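Local atomic coordinates of lactate racemase (Thermoanaerobacterium thermosaccharolyticum, PDB entry 2YJG), a protein that interconverts the D- and L-isomers of lactate, as a homodimeric racemase that depends on a nickel-pincer nucleotide cofactor. Residues S38-V43 / L83-D88; E89-N94 / E126-V131; F107-G110 / Q114-K117. One frame throughout, in Å; residues are numbered along the deposited sequence.

Contact 1: residues S38-V43 / L83-D88; sequences SEEDIV and LPLLLD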
loop_
_atom_site.group_PDB
_atom_site.type_symbol
_atom_site.label_atom_id
_atom_site.label_comp_id
_atom_site.label_asym_id
_atom_site.label_seq_id
_atom_site.Cartn_x
_atom_site.Cartn_y
_atom_site.Cartn_z
ATOM N N SER A 38 16.811 22.232 -7.574
ATOM C CA SER A 38 15.696 21.449 -7.101
ATOM C C SER A 38 16.218 20.420 -6.094
ATOM O O SER A 38 17.419 20.077 -6.096
ATOM C CB SER A 38 15.011 20.713 -8.255
ATOM O OG SER A 38 15.922 19.837 -8.869
ATOM N N GLU A 39 15.300 19.897 -5.285
ATOM C CA GLU A 39 15.622 18.787 -4.371
ATOM C C GLU A 39 16.177 17.611 -5.155
ATOM O O GLU A 39 17.147 16.961 -4.773
ATOM C CB GLU A 39 14.387 18.372 -3.585
ATOM C CG GLU A 39 13.801 19.482 -2.681
ATOM C CD GLU A 39 12.614 19.020 -1.835
ATOM O OE1 GLU A 39 12.823 18.326 -0.831
ATOM O OE2 GLU A 39 11.453 19.288 -2.196
ATOM N N GLU A 40 15.573 17.355 -6.313
ATOM C CA GLU A 40 15.955 16.194 -7.086
ATOM C C GLU A 40 17.396 16.350 -7.589
ATOM O O GLU A 40 18.167 15.421 -7.543
ATOM C CB GLU A 40 14.885 15.978 -8.208
ATOM C CG GLU A 40 15.329 15.321 -9.483
ATOM C CD GLU A 40 14.290 15.480 -10.591
ATOM O OE1 GLU A 40 13.092 15.188 -10.338
ATOM O OE2 GLU A 40 14.682 15.927 -11.699
ATOM N N ASP A 41 17.745 17.551 -8.092
ATOM C CA ASP A 41 19.073 17.821 -8.554
ATOM C C ASP A 41 20.098 17.777 -7.451
ATOM O O ASP A 41 21.246 17.459 -7.689
ATOM C CB ASP A 41 19.130 19.174 -9.302
ATOM C CG ASP A 41 18.541 19.069 -10.724
ATOM O OD1 ASP A 41 18.392 17.963 -11.220
ATOM O OD2 ASP A 41 18.160 20.089 -11.308
ATOM N N ILE A 42 19.717 18.119 -6.230
ATOM C CA ILE A 42 20.700 18.041 -5.129
ATOM C C ILE A 42 21.042 16.584 -4.911
ATOM O O ILE A 42 22.202 16.226 -4.765
ATOM C CB ILE A 42 20.136 18.673 -3.850
ATOM C CG1 ILE A 42 20.099 20.183 -3.996
ATOM C CG2 ILE A 42 20.965 18.278 -2.673
ATOM C CD1 ILE A 42 19.442 20.834 -2.874
ATOM N N VAL A 43 20.009 15.735 -4.895
ATOM C CA VAL A 43 20.177 14.304 -4.741
ATOM C C VAL A 43 21.024 13.694 -5.872
ATOM O O VAL A 43 22.001 13.026 -5.601
ATOM C CB VAL A 43 18.825 13.552 -4.575
ATOM C CG1 VAL A 43 19.069 12.057 -4.457
ATOM C CG2 VAL A 43 18.091 14.090 -3.360
ATOM N N LEU A 83 14.035 7.686 -2.952
ATOM C CA LEU A 83 13.968 6.282 -3.402
ATOM C C LEU A 83 13.919 6.083 -4.929
ATOM O O LEU A 83 14.661 5.232 -5.422
ATOM C CB LEU A 83 12.845 5.555 -2.699
ATOM C CG LEU A 83 13.185 5.205 -1.250
ATOM C CD1 LEU A 83 11.949 4.614 -0.554
ATOM C CD2 LEU A 83 14.458 4.202 -1.172
ATOM N N PRO A 84 13.077 6.864 -5.672
ATOM C CA PRO A 84 13.123 6.666 -7.123
ATOM C C PRO A 84 14.487 6.952 -7.735
ATOM O O PRO A 84 14.865 6.348 -8.767
ATOM C CB PRO A 84 12.110 7.666 -7.643
ATOM C CG PRO A 84 11.097 7.766 -6.604
ATOM C CD PRO A 84 11.910 7.698 -5.297
ATOM N N LEU A 85 15.201 7.909 -7.170
ATOM C CA LEU A 85 16.511 8.278 -7.733
ATOM C C LEU A 85 17.536 7.234 -7.376
ATOM O O LEU A 85 18.389 6.889 -8.186
ATOM C CB LEU A 85 16.932 9.659 -7.240
ATOM C CG LEU A 85 16.097 10.832 -7.739
ATOM C CD1 LEU A 85 16.447 12.079 -6.945
ATOM C CD2 LEU A 85 16.300 10.995 -9.213
ATOM N N LEU A 86 17.412 6.640 -6.185
ATOM C CA LEU A 86 18.292 5.496 -5.876
ATOM C C LEU A 86 18.007 4.254 -6.739
ATOM O O LEU A 86 18.936 3.573 -7.229
ATOM C CB LEU A 86 18.125 5.112 -4.401
ATOM C CG LEU A 86 18.853 5.936 -3.341
ATOM C CD1 LEU A 86 18.232 5.607 -1.964
ATOM C CD2 LEU A 86 20.360 5.619 -3.314
ATOM N N LEU A 87 16.721 3.961 -6.915
ATOM C CA LEU A 87 16.295 2.817 -7.745
ATOM C C LEU A 87 16.696 3.002 -9.203
ATOM O O LEU A 87 17.103 2.061 -9.864
ATOM C CB LEU A 87 14.781 2.659 -7.639
ATOM C CG LEU A 87 14.256 2.244 -6.267
ATOM C CD1 LEU A 87 12.750 2.566 -6.097
ATOM C CD2 LEU A 87 14.541 0.789 -6.012
ATOM N N ASP A 88 16.557 4.207 -9.717
ATOM C CA ASP A 88 16.977 4.486 -11.097
ATOM C C ASP A 88 18.484 4.292 -11.233
ATOM O O ASP A 88 18.950 3.645 -12.177
ATOM C CB ASP A 88 16.556 5.884 -11.543
ATOM C CG ASP A 88 16.727 6.104 -13.037
ATOM O OD1 ASP A 88 16.019 5.437 -13.805
ATOM O OD2 ASP A 88 17.558 6.945 -13.445
#
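S38 OG accepts the backbone N-H of D41 at 3.0 Å, N-capping helix 39-48 on the turn that sets E40 and V43 against L85 of helix 79-91. The two helices pack beside each other over the mixed sheet of the N-terminal alpha/beta domain. The cap is nearly straight, with an N-H...O angle of 161°, and serine suits it because its short hydroxyl can turn back to an amide of the first turn that no helical carbonyl serves. No hydrogen bond crosses between the helices; the core of the contact is apolar. V43 and L85 have the closest CA atoms, 7.7 Å apart, and each directs its CB toward the other helix. The L85 isobutyl group makes the contact through one branch: CD1 comes to 3.6 Å from V43 CG1. V43 places CG1 opposite its own backbone N (chi1 178°), leaving this methyl to meet the leucine tip while CB lies beside the same carbon. The leucine's extra carbon carries CD1 out toward the other helix, while the short valine presents a compact, beta-branched surface next to the strands. Three residues before V43, the solvent-exposed E40 lays its CG 4.3 Å from L85 CD1, so the aliphatic part of the glutamate flanks the leucine. On the sheet side, V43 rests on I247 and L237 and L86 on L237 and E168, which seats both helices on neighbouring strands, while E39 OE1 accepts a hydrogen bond from I247 N. The same leucine methyl, CD1 of L85, also reaches the helix backbone, 3.8 Å from E40 O.

Contact 2: residues E89-N94 / E126-V131; sequences EIRKKN and ENEQFV. With MG (magnesium ion), chain C.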
loop_
_atom_site.group_PDB
_atom_site.type_symbol
_atom_site.label_atom_id
_atom_site.label_comp_id
_atom_site.label_asym_id
_atom_site.label_seq_id
_atom_site.Cartn_x
_atom_site.Cartn_y
_atom_site.Cartn_z
ATOM N N GLU A 89 19.249 4.847 -10.291
ATOM C CA GLU A 89 20.716 4.689 -10.262
ATOM C C GLU A 89 21.156 3.217 -10.214
ATOM O O GLU A 89 22.010 2.791 -10.972
ATOM C CB GLU A 89 21.282 5.453 -9.042
ATOM C CG GLU A 89 22.790 5.333 -8.803
ATOM C CD GLU A 89 23.648 6.072 -9.861
ATOM O OE1 GLU A 89 23.086 6.835 -10.681
ATOM O OE2 GLU A 89 24.877 5.909 -9.816
ATOM N N ILE A 90 20.585 2.454 -9.285
ATOM C CA ILE A 90 20.746 1.012 -9.244
ATOM C C ILE A 90 20.478 0.322 -10.604
ATOM O O ILE A 90 21.183 -0.627 -10.922
ATOM C CB ILE A 90 19.847 0.393 -8.159
ATOM C CG1 ILE A 90 20.432 0.697 -6.754
ATOM C CG2 ILE A 90 19.706 -1.123 -8.336
ATOM C CD1 ILE A 90 19.448 0.582 -5.533
ATOM N N ARG A 91 19.483 0.783 -11.339
ATOM C CA ARG A 91 19.009 0.086 -12.555
ATOM C C ARG A 91 19.781 0.514 -13.794
ATOM O O ARG A 91 19.692 -0.148 -14.845
ATOM C CB ARG A 91 17.506 0.276 -12.738
ATOM C CG ARG A 91 16.724 -0.551 -11.688
ATOM C CD ARG A 91 15.188 -0.285 -11.705
ATOM N NE ARG A 91 14.512 -1.254 -10.862
ATOM C CZ ARG A 91 13.496 -1.032 -10.043
ATOM N NH1 ARG A 91 12.974 0.180 -9.857
ATOM N NH2 ARG A 91 13.005 -2.054 -9.356
ATOM N N LYS A 92 20.580 1.572 -13.658
ATOM C CA LYS A 92 21.256 2.138 -14.821
ATOM C C LYS A 92 22.123 1.097 -15.541
ATOM O O LYS A 92 22.164 1.052 -16.788
ATOM C CB LYS A 92 22.057 3.368 -14.420
ATOM C CG LYS A 92 21.247 4.634 -14.365
ATOM C CD LYS A 92 22.175 5.810 -14.094
ATOM C CE LYS A 92 21.412 7.080 -13.648
ATOM N NZ LYS A 92 20.905 7.905 -14.788
ATOM N N LYS A 93 22.805 0.253 -14.791
ATOM C CA LYS A 93 23.613 -0.769 -15.420
ATOM C C LYS A 93 23.140 -2.176 -15.023
ATOM O O LYS A 93 23.855 -3.137 -15.206
ATOM C CB LYS A 93 25.109 -0.506 -15.158
ATOM C CG LYS A 93 25.630 0.778 -15.760
ATOM C CD LYS A 93 27.156 0.987 -15.430
ATOM C CE LYS A 93 27.844 2.030 -16.340
ATOM N NZ LYS A 93 29.251 2.267 -15.869
ATOM N N ASN A 94 21.878 -2.283 -14.557
ATOM C CA ASN A 94 21.287 -3.519 -14.048
ATOM C C ASN A 94 19.735 -3.418 -14.088
ATOM O O ASN A 94 19.044 -3.300 -13.036
ATOM C CB ASN A 94 21.831 -3.783 -12.639
ATOM C CG ASN A 94 21.528 -5.146 -12.136
ATOM O OD1 ASN A 94 20.809 -5.909 -12.777
ATOM N ND2 ASN A 94 22.063 -5.477 -10.964
ATOM N N GLU A 126 3.203 -0.267 -3.935
ATOM C CA GLU A 126 2.784 -1.346 -4.803
ATOM C C GLU A 126 3.927 -1.893 -5.663
ATOM O O GLU A 126 4.205 -3.111 -5.641
ATOM C CB GLU A 126 1.640 -0.852 -5.702
ATOM C CG GLU A 126 0.351 -0.462 -4.906
ATOM C CD GLU A 126 -0.715 0.217 -5.735
ATOM O OE1 GLU A 126 -0.504 0.463 -6.956
ATOM O OE2 GLU A 126 -1.825 0.481 -5.176
ATOM N N ASN A 127 4.524 -1.017 -6.460
ATOM C CA ASN A 127 5.366 -1.376 -7.578
ATOM C C ASN A 127 6.731 -1.983 -7.148
ATOM O O ASN A 127 7.374 -2.738 -7.907
ATOM C CB ASN A 127 5.701 -0.186 -8.472
ATOM C CG ASN A 127 4.528 0.397 -9.284
ATOM O OD1 ASN A 127 3.381 -0.118 -9.376
ATOM N ND2 ASN A 127 4.810 1.535 -9.833
ATOM N N GLU A 128 7.223 -1.587 -5.977
ATOM C CA GLU A 128 8.464 -2.112 -5.448
ATOM C C GLU A 128 8.215 -3.054 -4.281
ATOM O O GLU A 128 7.113 -3.099 -3.725
ATOM C CB GLU A 128 9.397 -0.986 -5.009
ATOM C CG GLU A 128 9.758 -0.044 -6.169
ATOM C CD GLU A 128 10.551 -0.601 -7.307
ATOM O OE1 GLU A 128 11.150 -1.679 -7.213
ATOM O OE2 GLU A 128 10.555 0.070 -8.376
ATOM N N GLN A 129 9.270 -3.768 -3.905
ATOM C CA GLN A 129 9.283 -4.723 -2.797
ATOM C C GLN A 129 9.701 -4.114 -1.468
ATOM O O GLN A 129 10.890 -3.942 -1.224
ATOM C CB GLN A 129 10.253 -5.885 -3.107
ATOM C CG GLN A 129 9.832 -6.740 -4.326
ATOM C CD GLN A 129 10.696 -7.948 -4.511
ATOM O OE1 GLN A 129 11.790 -7.862 -5.071
ATOM N NE2 GLN A 129 10.234 -9.095 -4.017
ATOM N N PHE A 130 8.732 -3.814 -0.626
ATOM C CA PHE A 130 8.945 -3.273 0.695
ATOM C C PHE A 130 8.783 -4.379 1.718
ATOM O O PHE A 130 7.868 -5.161 1.622
ATOM C CB PHE A 130 7.908 -2.172 1.022
ATOM C CG PHE A 130 8.247 -0.851 0.431
ATOM C CD1 PHE A 130 7.859 -0.533 -0.876
ATOM C CD2 PHE A 130 8.952 0.093 1.167
ATOM C CE1 PHE A 130 8.209 0.698 -1.438
ATOM C CE2 PHE A 130 9.294 1.308 0.619
ATOM C CZ PHE A 130 8.916 1.627 -0.678
ATOM N N VAL A 131 9.663 -4.390 2.693
ATOM C CA VAL A 131 9.657 -5.331 3.778
ATOM C C VAL A 131 9.867 -4.525 5.046
ATOM O O VAL A 131 10.687 -3.606 5.066
ATOM C CB VAL A 131 10.818 -6.330 3.570
ATOM C CG1 VAL A 131 10.924 -7.349 4.704
ATOM C CG2 VAL A 131 10.676 -7.050 2.211
HETATM MG MG MG C . 4.972 -3.867 -3.335
#
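Where R91 and E128 face each other the backbones stand far apart, 12.9 Å between their CA atoms, with R91 in the last turn of helix 79-91 and E128 at the step from helix 122-127 into strand 129-132. Within this chain the strand is outermost in the mixed sheet of the N-terminal alpha/beta domain, beside strand 99-104, and a bidentate salt bridge ties that last turn to the approach to the strand. Only long side chains could span such a gap. R91, extended from CG to NE, presents the end of its guanidinium: NH1 gives a hydrogen bond of 2.8 Å to E128 OE2, and NH2 one of 2.9 Å to E128 OE1. Both oxygens lie near the guanidinium plane, but the carboxylate is turned 32° from it. OE1 receives its donor on the syn lone pair, whereas the turn leaves the donor to OE2, still on the syn side, 34° out of the carboxylate plane. E128 bends at its second torsion (chi2 -65°), which swings the acid group toward the arginine. A leucine in place of R91 would probably leave this buried carboxylate without its counter-charge and free to turn. From R91 to N94 the chain makes a type I beta turn, with N94 N bonded to R91 O at 3.1 Å, and N94 ND2 binds A60 O and K63 O. E128 also serves the dimer interface through its backbone. V125 O of this chain, with V125 O and E128 O of the second subunit, joins two local carbonyls round one magnesium ion: E126 O at 2.5 Å and E128 O at 2.3 Å.

Contact 3: residues F107-G110 / Q114-K117; sequences FHRG and QEMK. With SO4 (sulfate ion), chain D.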
loop_
_atom_site.group_PDB
_atom_site.type_symbol
_atom_site.label_atom_id
_atom_site.label_comp_id
_atom_site.label_asym_id
_atom_site.label_seq_id
_atom_site.Cartn_x
_atom_site.Cartn_y
_atom_site.Cartn_z
ATOM N N PHE A 107 13.437 -0.233 17.181
ATOM C CA PHE A 107 12.690 -0.710 18.314
ATOM C C PHE A 107 11.194 -0.575 18.071
ATOM O O PHE A 107 10.400 -1.178 18.768
ATOM C CB PHE A 107 13.112 0.218 19.502
ATOM C CG PHE A 107 12.582 -0.187 20.833
ATOM C CD1 PHE A 107 13.158 -1.242 21.530
ATOM C CD2 PHE A 107 11.546 0.518 21.423
ATOM C CE1 PHE A 107 12.686 -1.614 22.787
ATOM C CE2 PHE A 107 11.042 0.149 22.699
ATOM C CZ PHE A 107 11.613 -0.910 23.379
ATOM N N HIS A 108 10.793 0.239 17.092
ATOM C CA HIS A 108 9.407 0.632 16.981
ATOM C C HIS A 108 8.512 -0.504 16.479
ATOM O O HIS A 108 8.956 -1.504 15.876
ATOM C CB HIS A 108 9.191 1.843 16.034
ATOM C CG HIS A 108 10.032 3.038 16.344
ATOM N ND1 HIS A 108 10.527 3.863 15.354
ATOM C CD2 HIS A 108 10.480 3.545 17.516
ATOM C CE1 HIS A 108 11.268 4.808 15.904
ATOM N NE2 HIS A 108 11.240 4.651 17.216
ATOM N N ARG A 109 7.228 -0.307 16.699
ATOM C CA ARG A 109 6.240 -1.169 16.097
ATOM C C ARG A 109 6.272 -0.975 14.574
ATOM O O ARG A 109 6.602 0.104 14.068
ATOM C CB ARG A 109 4.862 -0.831 16.627
ATOM C CG ARG A 109 4.543 0.630 16.486
ATOM C CD ARG A 109 3.232 0.859 15.803
ATOM N NE ARG A 109 3.081 2.298 15.554
ATOM C CZ ARG A 109 3.087 2.887 14.361
ATOM N NH1 ARG A 109 3.201 2.173 13.239
ATOM N NH2 ARG A 109 2.945 4.205 14.306
ATOM N N GLY A 110 5.917 -2.025 13.860
ATOM C CA GLY A 110 5.932 -2.003 12.416
ATOM C C GLY A 110 5.106 -0.900 11.791
ATOM O O GLY A 110 4.052 -0.550 12.285
ATOM N N GLN A 114 -1.065 2.169 5.692
ATOM C CA GLN A 114 -1.527 3.559 5.512
ATOM C C GLN A 114 -0.358 4.509 5.688
ATOM O O GLN A 114 -0.199 5.486 4.945
ATOM C CB GLN A 114 -2.737 3.914 6.426
ATOM C CG GLN A 114 -2.463 4.992 7.536
ATOM C CD GLN A 114 -3.097 4.686 8.930
ATOM O OE1 GLN A 114 -4.310 4.492 9.053
ATOM N NE2 GLN A 114 -2.252 4.658 9.980
ATOM N N GLU A 115 0.480 4.186 6.671
ATOM C CA GLU A 115 1.688 4.929 6.965
ATOM C C GLU A 115 2.687 4.793 5.824
ATOM O O GLU A 115 3.334 5.746 5.436
ATOM C CB GLU A 115 2.294 4.427 8.289
ATOM C CG GLU A 115 1.568 4.974 9.515
ATOM C CD GLU A 115 1.904 4.253 10.824
ATOM O OE1 GLU A 115 2.577 3.172 10.828
ATOM O OE2 GLU A 115 1.482 4.800 11.871
ATOM N N MET A 116 2.795 3.587 5.275
ATOM C CA MET A 116 3.672 3.379 4.136
ATOM C C MET A 116 3.170 4.211 2.958
ATOM O O MET A 116 3.934 4.880 2.289
ATOM C CB MET A 116 3.783 1.893 3.792
ATOM C CG MET A 116 4.728 1.186 4.741
ATOM S SD MET A 116 4.784 -0.602 4.598
ATOM C CE MET A 116 5.276 -0.485 3.002
ATOM N N LYS A 117 1.865 4.221 2.745
ATOM C CA LYS A 117 1.299 5.009 1.654
ATOM C C LYS A 117 1.598 6.477 1.904
ATOM O O LYS A 117 1.993 7.163 0.993
ATOM C CB LYS A 117 -0.226 4.818 1.570
ATOM C CG LYS A 117 -0.885 5.619 0.470
ATOM C CD LYS A 117 -2.404 5.734 0.689
ATOM C CE LYS A 117 -2.931 7.007 0.022
ATOM N NZ LYS A 117 -2.888 6.850 -1.450
HETATM S S SO4 D . -0.181 9.006 -3.036
HETATM O O1 SO4 D . 0.838 9.261 -4.024
HETATM O O2 SO4 D . -1.477 9.559 -3.346
HETATM O O3 SO4 D . -0.360 7.590 -2.783
HETATM O O4 SO4 D . 0.229 9.531 -1.756
#
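The 107-110 loop runs extended through H108, R109 and G110; the nearest CA atoms of 107-110 and 114-117, those of G110 and E115, are 9.8 Å apart, and the side chains of R109 and E115 reach across. R109 has CG between its backbone N and carbonyl carbon (chi1 53°) and bends again at the next bond, which brings the guanidinium round to E115. The grip is end-on and bidentate: NH1 bonds E115 OE1 at 2.7 Å on its syn lone pair, and NH2 bonds E115 OE2 at 2.9 Å, tilted from the guanidinium plane. NH1 also reaches G110 O at 3.0 Å from above the carbonyl plane, so three bonds hold the guanidinium's rotation. E115 OE1 also accepts from T112 N, and E115 packs on H73, which by similarity binds the nickel cofactor. The salt bridge probably helps hold the loop that carries H108, by similarity a proton donor/acceptor, whose ND1 bonds D72. On the same helix, K117 NZ binds a sulfate O3 at 3.0 Å, probably from the crystallisation liquor, and pairs with E122. The loop follows strand 99-104; F107 packs on helix 193-198, while M116 seats helix 113-120 on F130 and V132 of strand 129-132.

All three contacts belong to the N-terminal domain and are built round its mixed sheet. Contact 1 comes first along the chain, then contact 2, whose two segments enclose contact 3 in sequence. Contacts 1 and 2 share helix 79-91, their centres 13 Å apart, and L87 of that helix packs on E128 and L83 on F130. Contact 3 lies about 20 Å from contact 2 and 23 Å from contact 1, centre to centre. F130 of strand 129-132 is touched by L83 of helix 79-91 and by M116 of helix 113-120, and the loop with the probable catalytic histidine and the magnesium-bound subunit interface lie in the same domain.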